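Local structure of glycosylation Associate Protein 2 (Streptococcus agalactiae serotype V, 6OYC) at residues 287-292 with 315-320; 297-302 with 349-354; 388-393 with 507-512. The protein probably takes part in glycosylating adhesins and exporting them through the accessory Sec system. One frame throughout, in Å; residues are numbered along the deposited sequence.

Interaction 1 (287-292 with 315-320); sequences YFDPVD and MMKSMK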
# COMPACT_ATOMS: atom_id res chain seq x y z
N TYR B 287 -4.69 3.37 0.87
CA TYR B 287 -5.04 3.75 2.23
C TYR B 287 -5.98 4.94 2.17
O TYR B 287 -5.75 5.87 1.39
CB TYR B 287 -3.80 4.10 3.05
CG TYR B 287 -4.19 4.55 4.44
CD1 TYR B 287 -4.59 3.62 5.38
CD2 TYR B 287 -4.21 5.89 4.78
CE1 TYR B 287 -4.98 4.00 6.63
CE2 TYR B 287 -4.60 6.30 6.03
CZ TYR B 287 -4.98 5.34 6.95
OH TYR B 287 -5.37 5.72 8.21
N PHE B 288 -7.02 4.93 2.99
CA PHE B 288 -8.04 5.98 2.91
C PHE B 288 -8.43 6.46 4.30
O PHE B 288 -8.77 5.65 5.16
CB PHE B 288 -9.26 5.48 2.14
CG PHE B 288 -10.48 6.37 2.26
CD1 PHE B 288 -10.53 7.61 1.63
CD2 PHE B 288 -11.59 5.94 2.97
CE1 PHE B 288 -11.67 8.42 1.73
CE2 PHE B 288 -12.74 6.73 3.07
CZ PHE B 288 -12.77 7.98 2.44
N ASP B 289 -8.39 7.77 4.50
CA ASP B 289 -8.81 8.42 5.75
C ASP B 289 -9.81 9.51 5.40
O ASP B 289 -9.43 10.52 4.77
CB ASP B 289 -7.60 9.01 6.50
CG ASP B 289 -7.95 9.53 7.90
OD1 ASP B 289 -9.14 9.65 8.26
OD2 ASP B 289 -7.01 9.83 8.67
N PRO B 290 -11.10 9.36 5.77
CA PRO B 290 -12.09 10.40 5.40
C PRO B 290 -11.97 11.67 6.20
O PRO B 290 -12.55 12.68 5.80
CB PRO B 290 -13.43 9.70 5.66
CG PRO B 290 -13.13 8.83 6.84
CD PRO B 290 -11.69 8.33 6.64
N VAL B 291 -11.28 11.66 7.34
CA VAL B 291 -11.03 12.84 8.17
C VAL B 291 -12.34 13.56 8.51
O VAL B 291 -13.19 12.99 9.20
CB VAL B 291 -10.00 13.76 7.49
CG1 VAL B 291 -9.46 14.84 8.48
CG2 VAL B 291 -8.85 12.90 6.97
N ASP B 292 -12.53 14.81 8.06
CA ASP B 292 -13.72 15.57 8.43
C ASP B 292 -14.85 15.43 7.42
O ASP B 292 -15.88 16.10 7.56
CB ASP B 292 -13.40 17.06 8.65
CG ASP B 292 -12.74 17.72 7.44
OD1 ASP B 292 -13.00 17.31 6.28
OD2 ASP B 292 -11.96 18.67 7.65
N MET B 315 2.47 13.84 5.36
CA MET B 315 2.22 15.04 4.57
C MET B 315 0.74 15.21 4.27
O MET B 315 0.20 16.31 4.37
CB MET B 315 3.02 14.99 3.28
CG MET B 315 2.67 16.09 2.29
SD MET B 315 3.57 15.84 0.75
CE MET B 315 2.62 14.52 -0.00
N MET B 316 0.06 14.11 3.91
CA MET B 316 -1.36 14.20 3.58
C MET B 316 -2.22 14.29 4.83
O MET B 316 -3.32 14.85 4.78
CB MET B 316 -1.79 13.00 2.74
CG MET B 316 -1.02 12.87 1.45
SD MET B 316 -1.09 14.38 0.44
CE MET B 316 -2.74 14.23 -0.23
N LYS B 317 -1.74 13.77 5.96
CA LYS B 317 -2.48 13.94 7.20
C LYS B 317 -2.48 15.39 7.65
O LYS B 317 -3.44 15.86 8.27
CB LYS B 317 -1.90 13.03 8.29
CG LYS B 317 -2.90 12.62 9.36
CD LYS B 317 -2.44 11.36 10.09
CE LYS B 317 -3.03 11.25 11.51
NZ LYS B 317 -4.51 11.32 11.63
N SER B 318 -1.41 16.13 7.33
CA SER B 318 -1.29 17.51 7.80
C SER B 318 -2.25 18.45 7.08
O SER B 318 -2.54 19.53 7.60
CB SER B 318 0.15 17.98 7.64
OG SER B 318 0.51 18.02 6.27
N MET B 319 -2.75 18.07 5.91
CA MET B 319 -3.69 18.90 5.17
C MET B 319 -5.09 18.89 5.77
O MET B 319 -5.95 19.61 5.25
CB MET B 319 -3.76 18.44 3.72
CG MET B 319 -2.40 18.19 3.11
SD MET B 319 -1.82 19.64 2.23
CE MET B 319 -0.08 19.24 1.97
N LYS B 320 -5.34 18.08 6.80
CA LYS B 320 -6.63 18.04 7.49
C LYS B 320 -7.79 17.88 6.51
O LYS B 320 -8.93 18.26 6.79
CB LYS B 320 -6.80 19.28 8.38
CG LYS B 320 -5.66 19.48 9.39
CD LYS B 320 -5.71 18.45 10.53
CE LYS B 320 -5.19 19.02 11.86
NZ LYS B 320 -6.12 18.78 13.01
O HOH W 1 -6.39 12.13 10.22
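Asp289 and Lys317 meet through a water. The water donates to Asp289 OD2 at 2.8 Å and accepts from Lys317 NZ. The charged ends themselves, Asp289 OD2 and Lys317 NZ, stay 4.2 Å apart, beyond salt-bridge range. Lys317 turns its ammonium toward the strand by a bend at its last torsion (chi4 55°). The same ammonium forms a salt bridge with Glu82, so two carboxylates probably share its charge. Asp289 has a second task. Its OD1 accepts from Val291 N at 3.1 Å, which makes an Asx turn, with the N-H coming from above the carboxylate plane.

Segment 287-292 leaves the hydrolase-like sheet; segment 315-320 is the end of a helix lying beside it. Residues 287-289 end strand 283-289, the antiparallel member of the sheet. Residues 315-318 lie in helix 313-318, which packs on one face of that sheet through Met316. Lys320 has positive phi and takes the chain out of the helix.

The other polar meeting involves two acceptors. Asp292 OD2 lies 3.2 Å from Lys320 O without bonding to it. Arg516 lies close to both: it forms a salt bridge with Asp292 OD1 and a weak hydrogen bond with Lys320 O. Asp292 OD1 also takes the backbone N of Lys294.

The remaining contact is van der Waals. Val291 CG1 rests 3.9 Å from Lys320 O, against the backbone carbonyl rather than the side chain.

Interaction 2 (297-302 with 349-354); sequences LTVYFS and DAIQEK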
# COMPACT_ATOMS: atom_id res chain seq x y z
N LEU B 297 -11.34 15.55 -1.62
CA LEU B 297 -10.61 14.32 -1.36
C LEU B 297 -9.27 14.44 -2.09
O LEU B 297 -9.23 14.68 -3.27
CB LEU B 297 -11.38 13.10 -1.79
CG LEU B 297 -10.65 11.79 -2.02
CD1 LEU B 297 -10.02 11.32 -0.74
CD2 LEU B 297 -11.53 10.73 -2.57
N THR B 298 -8.18 14.27 -1.37
CA THR B 298 -6.85 14.44 -1.94
C THR B 298 -6.12 13.10 -2.06
O THR B 298 -5.88 12.43 -1.06
CB THR B 298 -6.04 15.41 -1.09
OG1 THR B 298 -5.99 14.90 0.25
CG2 THR B 298 -6.70 16.78 -1.10
N VAL B 299 -5.72 12.75 -3.28
CA VAL B 299 -5.09 11.47 -3.58
C VAL B 299 -3.61 11.69 -3.87
O VAL B 299 -3.25 12.51 -4.73
CB VAL B 299 -5.78 10.78 -4.77
CG1 VAL B 299 -5.10 9.46 -5.12
CG2 VAL B 299 -7.27 10.57 -4.49
N TYR B 300 -2.75 10.96 -3.17
CA TYR B 300 -1.31 10.99 -3.40
C TYR B 300 -0.84 9.63 -3.89
O TYR B 300 -0.96 8.64 -3.16
CB TYR B 300 -0.55 11.38 -2.14
CG TYR B 300 0.94 11.53 -2.35
CD1 TYR B 300 1.45 12.48 -3.24
CD2 TYR B 300 1.85 10.74 -1.64
CE1 TYR B 300 2.82 12.62 -3.43
CE2 TYR B 300 3.22 10.87 -1.83
CZ TYR B 300 3.70 11.81 -2.73
OH TYR B 300 5.05 11.96 -2.91
N PHE B 301 -0.31 9.58 -5.12
CA PHE B 301 0.34 8.38 -5.62
C PHE B 301 1.79 8.33 -5.13
O PHE B 301 2.54 9.30 -5.29
CB PHE B 301 0.32 8.33 -7.14
CG PHE B 301 -1.02 8.01 -7.75
CD1 PHE B 301 -2.02 8.97 -7.83
CD2 PHE B 301 -1.26 6.76 -8.29
CE1 PHE B 301 -3.24 8.69 -8.40
CE2 PHE B 301 -2.49 6.47 -8.87
CZ PHE B 301 -3.48 7.43 -8.92
N SER B 302 2.19 7.20 -4.56
CA SER B 302 3.54 7.08 -4.03
C SER B 302 4.55 7.09 -5.17
O SER B 302 4.30 6.57 -6.27
CB SER B 302 3.70 5.80 -3.21
OG SER B 302 2.88 5.81 -2.06
N ASP B 349 -11.54 2.56 -10.29
CA ASP B 349 -12.66 2.20 -9.44
C ASP B 349 -12.36 2.49 -7.97
O ASP B 349 -13.24 2.95 -7.24
CB ASP B 349 -13.03 0.73 -9.62
CG ASP B 349 -13.56 0.41 -11.02
OD1 ASP B 349 -13.83 1.36 -11.80
OD2 ASP B 349 -13.71 -0.78 -11.35
N ALA B 350 -11.12 2.23 -7.53
CA ALA B 350 -10.80 2.39 -6.12
C ALA B 350 -10.93 3.84 -5.69
O ALA B 350 -11.43 4.13 -4.59
CB ALA B 350 -9.40 1.88 -5.81
N ILE B 351 -10.49 4.77 -6.54
CA ILE B 351 -10.68 6.19 -6.23
C ILE B 351 -12.16 6.58 -6.35
O ILE B 351 -12.71 7.23 -5.45
CB ILE B 351 -9.77 7.06 -7.12
CG1 ILE B 351 -8.31 6.65 -6.94
CG2 ILE B 351 -9.94 8.55 -6.75
CD1 ILE B 351 -7.42 6.92 -8.12
N GLN B 352 -12.83 6.17 -7.43
CA GLN B 352 -14.26 6.47 -7.56
C GLN B 352 -15.06 5.93 -6.39
O GLN B 352 -16.03 6.55 -5.95
CB GLN B 352 -14.81 5.91 -8.88
CG GLN B 352 -14.17 6.56 -10.09
CD GLN B 352 -14.84 6.25 -11.43
OE1 GLN B 352 -14.91 7.12 -12.30
NE2 GLN B 352 -15.30 5.00 -11.62
N GLU B 353 -14.65 4.77 -5.86
CA GLU B 353 -15.36 4.19 -4.73
C GLU B 353 -15.28 5.10 -3.51
O GLU B 353 -16.26 5.25 -2.77
CB GLU B 353 -14.82 2.80 -4.44
CG GLU B 353 -15.62 1.99 -3.45
CD GLU B 353 -14.87 0.72 -3.03
OE1 GLU B 353 -14.44 0.64 -1.86
OE2 GLU B 353 -14.70 -0.18 -3.88
N LYS B 354 -14.12 5.73 -3.28
CA LYS B 354 -14.00 6.58 -2.10
C LYS B 354 -14.67 7.94 -2.30
O LYS B 354 -15.15 8.54 -1.33
CB LYS B 354 -12.54 6.78 -1.73
CG LYS B 354 -11.78 5.48 -1.63
CD LYS B 354 -12.34 4.59 -0.54
CE LYS B 354 -11.82 3.16 -0.71
NZ LYS B 354 -12.26 2.29 0.42
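Strand 297-301 and helix 349-354 run nearly antiparallel, at 157°. Their axes come within 10.6 Å, a spacing filled by side chains from both. The nearest CA pairs are Val299 with Ile351 and Leu297 with Lys354, so later residues of the helix lie beside earlier residues of the strand. No hydrogen bond crosses the contact.

Ile351 carries most of it and uses both branches. Its CG2 meets CG2 of Val299 at 4.0 Å. Its CD1 reaches CZ of Phe301 at 4.1 Å, and the two side chains cross at about a right angle. The split follows from the first torsion: CG2 sits anti to the backbone N, while CG1 (chi1 -57°) swings beside the N and carries CD1 toward the ring. Phe301 is also held edge-to-face by Tyr337.

At the other end of the strand, Leu297 CD2 touches Lys354 CB at 4.2 Å. Lys354 offers only the base of its chain here. The chain bends at chi2 and takes NZ away from the strand to a salt bridge with Glu274. Glu353 OE1, one residue back, is a second partner at 3.6 Å from Lys354 NZ.

Strand 297-301 lies between strands 323-327 and 365-370, all three parallel. Helix 341-358 links those two neighbours and passes over the strand between them. This is a beta-alpha-beta crossover that skips one strand, as in the alpha/beta hydrolase fold.

Interaction 3 (388-393 with 507-512); sequences AIIIGK and RRMLSN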
# COMPACT_ATOMS: atom_id res chain seq x y z
N ALA B 388 -8.30 19.03 -9.79
CA ALA B 388 -6.93 19.50 -9.88
C ALA B 388 -5.96 18.32 -9.87
O ALA B 388 -6.23 17.27 -9.28
CB ALA B 388 -6.60 20.44 -8.72
N ILE B 389 -4.83 18.51 -10.54
CA ILE B 389 -3.73 17.57 -10.58
C ILE B 389 -2.48 18.35 -10.22
O ILE B 389 -2.04 19.20 -11.00
CB ILE B 389 -3.60 16.90 -11.95
CG1 ILE B 389 -4.78 15.95 -12.17
CG2 ILE B 389 -2.27 16.19 -12.10
CD1 ILE B 389 -4.80 15.35 -13.54
N ILE B 390 -1.94 18.10 -9.04
CA ILE B 390 -0.72 18.76 -8.56
C ILE B 390 0.42 17.77 -8.75
O ILE B 390 0.47 16.73 -8.08
CB ILE B 390 -0.84 19.19 -7.10
CG1 ILE B 390 -2.05 20.10 -6.89
CG2 ILE B 390 0.44 19.84 -6.62
CD1 ILE B 390 -2.32 20.43 -5.43
N ILE B 391 1.36 18.08 -9.64
CA ILE B 391 2.43 17.15 -9.94
C ILE B 391 3.75 17.90 -10.01
O ILE B 391 3.81 19.07 -10.38
CB ILE B 391 2.14 16.38 -11.25
CG1 ILE B 391 1.61 17.34 -12.32
CG2 ILE B 391 1.12 15.28 -10.99
CD1 ILE B 391 1.55 16.70 -13.71
N GLY B 392 4.83 17.20 -9.63
CA GLY B 392 6.18 17.71 -9.71
C GLY B 392 7.18 16.71 -10.25
O GLY B 392 7.21 15.55 -9.83
N LYS B 393 8.03 17.16 -11.18
CA LYS B 393 9.02 16.39 -11.91
C LYS B 393 8.32 15.30 -12.72
O LYS B 393 8.55 14.11 -12.49
CB LYS B 393 10.07 15.81 -10.96
CG LYS B 393 10.63 16.85 -10.00
CD LYS B 393 11.77 16.30 -9.15
CE LYS B 393 12.59 17.42 -8.53
NZ LYS B 393 13.66 16.91 -7.62
N ARG B 507 -1.75 23.89 -0.06
CA ARG B 507 -2.39 24.70 0.97
C ARG B 507 -3.07 25.92 0.37
O ARG B 507 -4.19 26.28 0.78
CB ARG B 507 -1.36 25.13 2.03
CG ARG B 507 -1.39 24.29 3.31
CD ARG B 507 -2.79 24.25 3.95
NE ARG B 507 -2.76 23.68 5.29
CZ ARG B 507 -3.83 23.37 6.01
NH1 ARG B 507 -5.04 23.57 5.52
NH2 ARG B 507 -3.69 22.85 7.23
N ARG B 508 -2.43 26.56 -0.62
CA ARG B 508 -3.05 27.70 -1.28
C ARG B 508 -4.27 27.29 -2.09
O ARG B 508 -5.17 28.12 -2.30
CB ARG B 508 -2.03 28.40 -2.18
CG ARG B 508 -2.11 27.99 -3.64
CD ARG B 508 -1.45 29.00 -4.56
NE ARG B 508 -1.99 28.94 -5.92
CZ ARG B 508 -2.72 29.90 -6.47
NH1 ARG B 508 -3.00 31.00 -5.78
NH2 ARG B 508 -3.18 29.76 -7.71
N MET B 509 -4.35 26.05 -2.53
CA MET B 509 -5.52 25.63 -3.29
C MET B 509 -6.67 25.19 -2.39
O MET B 509 -7.84 25.43 -2.72
CB MET B 509 -5.14 24.52 -4.25
CG MET B 509 -6.24 24.23 -5.24
SD MET B 509 -6.19 22.50 -5.66
CE MET B 509 -7.08 21.87 -4.25
N LEU B 510 -6.37 24.51 -1.27
CA LEU B 510 -7.41 24.22 -0.30
C LEU B 510 -8.09 25.50 0.17
O LEU B 510 -9.30 25.50 0.44
CB LEU B 510 -6.82 23.44 0.89
CG LEU B 510 -6.21 22.05 0.64
CD1 LEU B 510 -5.58 21.54 1.91
CD2 LEU B 510 -7.23 21.05 0.13
N SER B 511 -7.35 26.61 0.25
CA SER B 511 -7.94 27.87 0.66
C SER B 511 -8.79 28.47 -0.45
O SER B 511 -9.95 28.84 -0.23
CB SER B 511 -6.86 28.86 1.07
OG SER B 511 -7.45 29.98 1.69
N ASN B 512 -8.23 28.56 -1.66
CA ASN B 512 -8.90 29.26 -2.75
C ASN B 512 -10.19 28.57 -3.16
O ASN B 512 -11.19 29.24 -3.45
CB ASN B 512 -7.96 29.36 -3.96
CG ASN B 512 -6.83 30.33 -3.74
OD1 ASN B 512 -6.84 31.13 -2.80
ND2 ASN B 512 -5.83 30.27 -4.61
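Ser511 N donates to Arg507 O and Asn512 N to Arg508 O, both at 3.2 Å, and these helical bonds span Met509, the residue that touches both Ala388 and Ile390. They stay inside segment 507-512. Between strand and helix no hydrogen bond forms, and the contact is apolar.

The sulfur of Met509 does the touching. Its SD lies 3.7 Å from CB of Ala388, which is the closer meeting. The same SD is 4.4 Å from CD1 of Ile390, a looser one. Seen from the sulfur, the two strand residues lie about 83° apart, so Met509 reaches into the angle between them. Its CG stands anti to the backbone N (chi1 -169°), which sends the chain out from the helix to the strand. Bends at chi2 and chi3 (82°) turn the end of the chain, so that the methyl lies off its line. Ala388 gives a short side chain where the sulfur comes nearest. Ile390 comes from two residues farther along the same face and extends its CG1 branch to the sulfur.

Ile390 also packs on Phe502 and Tyr506, earlier in helix 495-514. Met509 touches Phe514 near the end of that helix. On the other face of the strand, Ile389 and Ile391 pack against helix 372-381.

Strand 388-392 is thus an inner parallel strand covered by helices on both faces. Helix 495-514, the last of the chain, covers one of these faces, as the C-terminal helix does in the alpha/beta hydrolase fold.

How the interactions relate
From the N terminus, strand 283-289 comes first. Interaction 1 joins its end to the exit of helix 313-318 and closes a loop of 22 residues. Strand 297-301 lies inside that loop and pairs later with helix 341-358, so interaction 2 crosses interaction 1. The two touch where Met316 packs on Thr298 and Tyr300, and where Phe288 meets Lys354. Interaction 3 follows in series and bridges 113 residues, from strand 388-392 to the last helix. It meets interaction 1 where Leu510 and Arg507 approach Met319 and Ser318. All three reach one mixed sheet: helices 313-318 and 495-514 lie on one face, helix 341-358 on the other.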